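Local coordinates for protein tyrosyl-tRNA synthetase (Archaeoglobus fulgidus, PDB 2CYB) that probably catalyses the two-step attachment of tyrosine to tRNA(Tyr), activating the amino acid with ATP and passing it to the acceptor end, at residues Arg139-Val144 / Ser154-Pro159; Ala239-Gly244 / Glu288-Gly293. One frame throughout, in Å; residues are numbered along the deposited sequence.

How the contacts relate
From the N terminus, the chain lays down four of the six strands of the Rossmann-type sheet (16-18, 34-39, 65-70 and 108-111) before contact 1; strands 173-177 and 200-204 follow it. In contact 1 the end of helix 134-140 and the turn after it meet the start of helix 154-168, closing a short loop and carrying part of the tyrosine pocket. Contact 2 opens much later, joining the loop after helix 229-237 to the end of helix 283-292 and enclosing helix 250-263 and a small two-stranded sheet. The two neither nest nor cross but follow in series: the centres of contact 1 and contact 2 are about 37 Å apart, and they do not touch.

Contact 1: Arg139-Val144 / Ser154-Pro159; sequences RSMDEV and SQMIYP. With TYR (tyrosine), chain C.
Gln155 meets Met141 through its backbone: Gln155 O lies 3.3 Å from Met141 CG. This carbonyl is buried without a hydrogen-bond partner, because Pro159, one turn on, has no N-H to offer, and the helix is kinked there. Gln155 OE1 accepts from the backbone N of Met152, and NE2 bonds weakly to Glu79. Met156 starts away from the other segment, yet its methyl CE returns to within 4.4 Å of Met141 CB.

Met141 does most of the touching, and Tyr158 is where its methyl end lands. Bends at chi2 (-67°) and chi3 fold the Met141 chain so that its methyl CE sits over one ring face, 3.9 Å from the centroid of the Tyr158 ring and 23° off the normal, a CH-pi contact. The sulfur approaches obliquely, with Met141 SD 3.5 Å from Tyr158 CD2, which completes a Met-aromatic pair. At the ring's edge, in its plane, the amino N of the bound tyrosine donates to Tyr158 OH over 2.8 Å; Glu40 shares that hydroxyl, and His74 packs edge-to-face with the ring. Val144 CG1 lies 3.6 Å from Tyr158 OH and borders the ligand's carboxylate. The contact therefore lines the amino-acid pocket of this class I synthetase, and the methyl over the Tyr158 ring probably helps hold it in place.

Pro159 presents its own ring to Ser140 and Met141, crossing the latter at about a right angle; Pro159 CD is 3.7 Å from Met141 CG. Ser140 OG touches Pro159 CB but bonds back to Ala137 O.

Ile183 of helix 181-190 packs against Ser140, Met141 and Pro159. The first turns of helix 154-168 face the pocket through Tyr158 and the second subunit through Ser154, Met156 and Ile157; strand 173-177 follows in the chain.

Contact 2: Ala239-Gly244 / Glu288-Gly293; sequences AYCPAG and EDFKSG
Gly244 runs tight against the last turn of helix 283-292, its CA 3.9 Å from Lys291 CA, in a left-handed conformation (phi 72°) that favours glycine. In this largely helical part of the class I synthetase chain, the loop between helices 229-237 and 250-263 lies against the C-terminal turn of helix 283-292, where Gly293 leaves helical geometry with positive phi; a Cys sulfur-aromatic contact supplements it. Gly244 CA also makes a CA-H...O contact of 3.2 Å with Phe290 O.

Among the side chains, Phe290 does most of the work. With CG anti to the backbone N (chi1 -167°), its ring reaches from the helix into the loop. Pro242 O lies at the ring edge, near its plane, 3.2 Å from Phe290 CE2. Cys241 SG comes obliquely, 66° off the ring normal, and touches Phe290 CZ at 3.8 Å. Pro297 of helix 297-319 and Leu252 of helix 250-263 also pack on this ring, well away from the tyrosine pocket. With an alanine here the ring is lost, which would probably open a gap between the loop and helices 250-263 and 297-319 and leave Cys241 SG without its aromatic partner.

One water bridges loop and helix. Its oxygen stands over the centre of one Phe290 ring face, 3.7 Å above the plane; it donates to Phe290 O over 2.7 Å and weakly accepts from Gly244 N at 3.3 Å.

Contact 1: Arg139-Val144 / Ser154-Pro159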
loop_
_atom_site.group_PDB
_atom_site.type_symbol
_atom_site.label_atom_id
_atom_site.label_comp_id
_atom_site.label_asym_id
_atom_site.label_seq_id
_atom_site.Cartn_x
_atom_site.Cartn_y
_atom_site.Cartn_z
ATOM N N ARG A 139 6.494 -10.296 -6.118
ATOM C CA ARG A 139 7.493 -11.358 -6.177
ATOM C C ARG A 139 8.394 -11.398 -4.943
ATOM O O ARG A 139 8.807 -12.473 -4.508
ATOM C CB ARG A 139 8.338 -11.243 -7.457
ATOM C CG ARG A 139 7.551 -11.596 -8.716
ATOM C CD ARG A 139 8.415 -11.693 -9.976
ATOM N NE ARG A 139 8.478 -10.442 -10.730
ATOM C CZ ARG A 139 9.422 -9.517 -10.581
ATOM N NH1 ARG A 139 9.387 -8.411 -11.316
ATOM N NH2 ARG A 139 10.411 -9.699 -9.715
ATOM N N SER A 140 8.684 -10.240 -4.355
ATOM C CA SER A 140 9.537 -10.217 -3.173
ATOM C C SER A 140 8.845 -10.894 -1.992
ATOM O O SER A 140 9.500 -11.394 -1.073
ATOM C CB SER A 140 9.889 -8.769 -2.794
ATOM O OG SER A 140 8.797 -8.124 -2.149
ATOM N N MET A 141 7.518 -10.932 -2.031
ATOM C CA MET A 141 6.739 -11.506 -0.941
ATOM C C MET A 141 6.336 -12.967 -1.116
ATOM O O MET A 141 5.647 -13.518 -0.262
ATOM C CB MET A 141 5.476 -10.671 -0.722
ATOM C CG MET A 141 5.745 -9.271 -0.179
ATOM S SD MET A 141 6.383 -9.385 1.474
ATOM C CE MET A 141 4.952 -9.917 2.318
ATOM N N ASP A 142 6.757 -13.594 -2.209
ATOM C CA ASP A 142 6.388 -14.988 -2.454
ATOM C C ASP A 142 6.654 -15.943 -1.298
ATOM O O ASP A 142 5.815 -16.782 -0.979
ATOM C CB ASP A 142 7.085 -15.512 -3.709
ATOM C CG ASP A 142 6.359 -15.118 -4.981
ATOM O OD1 ASP A 142 5.193 -15.538 -5.150
ATOM O OD2 ASP A 142 6.946 -14.392 -5.809
ATOM N N GLU A 143 7.815 -15.817 -0.669
ATOM C CA GLU A 143 8.173 -16.697 0.438
ATOM C C GLU A 143 7.940 -16.061 1.812
ATOM O O GLU A 143 8.317 -16.631 2.833
ATOM C CB GLU A 143 9.641 -17.102 0.296
ATOM C CG GLU A 143 9.953 -17.747 -1.055
ATOM C CD GLU A 143 11.439 -17.920 -1.307
ATOM O OE1 GLU A 143 12.158 -16.900 -1.368
ATOM O OE2 GLU A 143 11.886 -19.077 -1.447
ATOM N N VAL A 144 7.299 -14.896 1.837
ATOM C CA VAL A 144 7.062 -14.190 3.097
ATOM C C VAL A 144 5.589 -13.987 3.448
ATOM O O VAL A 144 5.192 -14.109 4.611
ATOM C CB VAL A 144 7.753 -12.804 3.064
ATOM C CG1 VAL A 144 7.522 -12.058 4.379
ATOM C CG2 VAL A 144 9.236 -12.981 2.795
ATOM N N SER A 154 -2.249 -5.006 1.821
ATOM C CA SER A 154 -1.326 -4.834 2.939
ATOM C C SER A 154 -0.035 -5.629 2.737
ATOM O O SER A 154 1.020 -5.216 3.181
ATOM C CB SER A 154 -1.986 -5.251 4.256
ATOM O OG SER A 154 -2.386 -6.615 4.222
ATOM N N GLN A 155 -0.112 -6.759 2.044
ATOM C CA GLN A 155 1.082 -7.566 1.845
ATOM C C GLN A 155 1.983 -7.010 0.741
ATOM O O GLN A 155 3.141 -7.408 0.612
ATOM C CB GLN A 155 0.662 -9.029 1.614
ATOM C CG GLN A 155 0.088 -9.643 2.904
ATOM C CD GLN A 155 -0.916 -10.768 2.684
ATOM O OE1 GLN A 155 -1.704 -10.743 1.742
ATOM N NE2 GLN A 155 -0.909 -11.747 3.583
ATOM N N MET A 156 1.472 -6.048 -0.023
ATOM C CA MET A 156 2.260 -5.427 -1.085
ATOM C C MET A 156 2.961 -4.178 -0.550
ATOM O O MET A 156 3.932 -3.699 -1.135
ATOM C CB MET A 156 1.366 -5.069 -2.277
ATOM C CG MET A 156 0.623 -6.262 -2.863
ATOM S SD MET A 156 1.745 -7.517 -3.561
ATOM C CE MET A 156 1.832 -8.710 -2.197
ATOM N N ILE A 157 2.450 -3.642 0.558
ATOM C CA ILE A 157 3.047 -2.471 1.203
ATOM C C ILE A 157 4.193 -2.968 2.100
ATOM O O ILE A 157 5.225 -2.314 2.234
ATOM C CB ILE A 157 2.014 -1.744 2.095
ATOM C CG1 ILE A 157 0.914 -1.131 1.227
ATOM C CG2 ILE A 157 2.703 -0.673 2.938
ATOM C CD1 ILE A 157 -0.267 -0.619 2.036
ATOM N N TYR A 158 3.976 -4.138 2.701
ATOM C CA TYR A 158 4.916 -4.819 3.604
ATOM C C TYR A 158 6.408 -4.776 3.191
ATOM O O TYR A 158 7.256 -4.339 3.974
ATOM C CB TYR A 158 4.421 -6.271 3.776
ATOM C CG TYR A 158 5.171 -7.170 4.733
ATOM C CD1 TYR A 158 4.528 -7.727 5.849
ATOM C CD2 TYR A 158 6.494 -7.533 4.487
ATOM C CE1 TYR A 158 5.191 -8.631 6.684
ATOM C CE2 TYR A 158 7.160 -8.427 5.309
ATOM C CZ TYR A 158 6.512 -8.970 6.401
ATOM O OH TYR A 158 7.203 -9.831 7.220
ATOM N N PRO A 159 6.751 -5.208 1.960
ATOM C CA PRO A 159 8.165 -5.178 1.557
ATOM C C PRO A 159 8.776 -3.786 1.499
ATOM O O PRO A 159 9.942 -3.603 1.828
ATOM C CB PRO A 159 8.158 -5.865 0.187
ATOM C CG PRO A 159 6.795 -5.493 -0.356
ATOM C CD PRO A 159 5.900 -5.687 0.855
HETATM N N TYR C . 9.991 -10.135 6.783
HETATM C CA TYR C . 10.546 -10.703 8.037
HETATM C C TYR C . 10.100 -12.150 8.229
HETATM O O TYR C . 10.494 -12.749 9.243
HETATM C CB TYR C . 10.108 -9.838 9.224
HETATM C CG TYR C . 10.646 -8.432 9.114
HETATM C CD1 TYR C . 9.796 -7.326 9.126
HETATM C CD2 TYR C . 12.024 -8.211 8.993
HETATM C CE1 TYR C . 10.311 -6.022 9.024
HETATM C CE2 TYR C . 12.543 -6.933 8.890
HETATM C CZ TYR C . 11.685 -5.840 8.908
HETATM O OH TYR C . 12.218 -4.578 8.827
HETATM O OXT TYR C . 9.377 -12.671 7.354
#

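Contact 2: Ala239-Gly244 / Glu288-Gly293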
loop_
_atom_site.group_PDB
_atom_site.type_symbol
_atom_site.label_atom_id
_atom_site.label_comp_id
_atom_site.label_asym_id
_atom_site.label_seq_id
_atom_site.Cartn_x
_atom_site.Cartn_y
_atom_site.Cartn_z
ATOM N N ALA A 239 12.496 -37.516 14.797
ATOM C CA ALA A 239 12.917 -36.660 13.697
ATOM C C ALA A 239 13.596 -37.439 12.578
ATOM O O ALA A 239 14.174 -38.506 12.796
ATOM C CB ALA A 239 13.854 -35.571 14.210
ATOM N N TYR A 240 13.505 -36.889 11.374
ATOM C CA TYR A 240 14.130 -37.469 10.198
ATOM C C TYR A 240 15.633 -37.253 10.369
ATOM O O TYR A 240 16.080 -36.128 10.603
ATOM C CB TYR A 240 13.625 -36.739 8.953
ATOM C CG TYR A 240 14.381 -37.035 7.679
ATOM C CD1 TYR A 240 14.419 -38.321 7.146
ATOM C CD2 TYR A 240 15.026 -36.014 6.981
ATOM C CE1 TYR A 240 15.079 -38.584 5.943
ATOM C CE2 TYR A 240 15.686 -36.265 5.781
ATOM C CZ TYR A 240 15.708 -37.550 5.268
ATOM O OH TYR A 240 16.348 -37.796 4.075
ATOM N N CYS A 241 16.410 -38.327 10.268
ATOM C CA CYS A 241 17.859 -38.229 10.429
ATOM C C CYS A 241 18.551 -39.366 9.699
ATOM O O CYS A 241 19.005 -40.329 10.319
ATOM C CB CYS A 241 18.230 -38.262 11.916
ATOM S SG CYS A 241 19.985 -37.964 12.290
ATOM N N PRO A 242 18.639 -39.269 8.364
ATOM C CA PRO A 242 19.278 -40.285 7.521
ATOM C C PRO A 242 20.749 -40.481 7.869
ATOM O O PRO A 242 21.529 -39.528 7.883
ATOM C CB PRO A 242 19.081 -39.734 6.112
ATOM C CG PRO A 242 19.073 -38.248 6.334
ATOM C CD PRO A 242 18.198 -38.124 7.550
ATOM N N ALA A 243 21.121 -41.725 8.153
ATOM C CA ALA A 243 22.495 -42.042 8.506
ATOM C C ALA A 243 23.438 -41.665 7.366
ATOM O O ALA A 243 23.160 -41.945 6.202
ATOM C CB ALA A 243 22.621 -43.536 8.827
ATOM N N GLY A 244 24.543 -41.008 7.707
ATOM C CA GLY A 244 25.517 -40.622 6.700
ATOM C C GLY A 244 25.112 -39.495 5.765
ATOM O O GLY A 244 25.839 -39.185 4.821
ATOM N N GLU A 288 31.923 -35.356 9.678
ATOM C CA GLU A 288 32.828 -36.349 9.113
ATOM C C GLU A 288 32.538 -37.731 9.696
ATOM O O GLU A 288 32.464 -38.717 8.963
ATOM C CB GLU A 288 34.279 -35.957 9.399
ATOM C CG GLU A 288 35.180 -35.940 8.167
ATOM C CD GLU A 288 34.844 -34.813 7.199
ATOM O OE1 GLU A 288 33.702 -34.774 6.692
ATOM O OE2 GLU A 288 35.727 -33.963 6.944
ATOM N N ASP A 289 32.377 -37.800 11.013
ATOM C CA ASP A 289 32.087 -39.069 11.676
ATOM C C ASP A 289 30.691 -39.575 11.345
ATOM O O ASP A 289 30.452 -40.785 11.312
ATOM C CB ASP A 289 32.242 -38.928 13.194
ATOM C CG ASP A 289 33.611 -39.375 13.678
ATOM O OD1 ASP A 289 34.461 -39.713 12.829
ATOM O OD2 ASP A 289 33.838 -39.391 14.904
ATOM N N PHE A 290 29.771 -38.647 11.100
ATOM C CA PHE A 290 28.405 -39.010 10.759
ATOM C C PHE A 290 28.390 -39.572 9.343
ATOM O O PHE A 290 27.736 -40.571 9.054
ATOM C CB PHE A 290 27.495 -37.781 10.825
ATOM C CG PHE A 290 26.031 -38.116 10.801
ATOM C CD1 PHE A 290 25.387 -38.547 11.956
ATOM C CD2 PHE A 290 25.307 -38.038 9.621
ATOM C CE1 PHE A 290 24.044 -38.901 11.935
ATOM C CE2 PHE A 290 23.958 -38.392 9.587
ATOM C CZ PHE A 290 23.326 -38.824 10.750
ATOM N N LYS A 291 29.132 -38.915 8.463
ATOM C CA LYS A 291 29.213 -39.316 7.074
ATOM C C LYS A 291 29.874 -40.689 6.935
ATOM O O LYS A 291 29.480 -41.488 6.086
ATOM C CB LYS A 291 30.007 -38.259 6.303
ATOM C CG LYS A 291 29.698 -38.177 4.822
ATOM C CD LYS A 291 30.393 -36.970 4.198
ATOM C CE LYS A 291 30.033 -36.813 2.725
ATOM N NZ LYS A 291 30.681 -35.618 2.106
ATOM N N SER A 292 30.864 -40.962 7.777
ATOM C CA SER A 292 31.593 -42.230 7.733
ATOM C C SER A 292 30.890 -43.378 8.455
ATOM O O SER A 292 31.258 -44.542 8.291
ATOM C CB SER A 292 32.988 -42.059 8.336
ATOM O OG SER A 292 32.921 -41.912 9.747
ATOM N N GLY A 293 29.890 -43.056 9.263
ATOM C CA GLY A 293 29.185 -44.099 9.981
ATOM C C GLY A 293 29.759 -44.347 11.363
ATOM O O GLY A 293 29.322 -45.260 12.058
HETATM O O HOH W 1 25.941 -41.979 10.491
#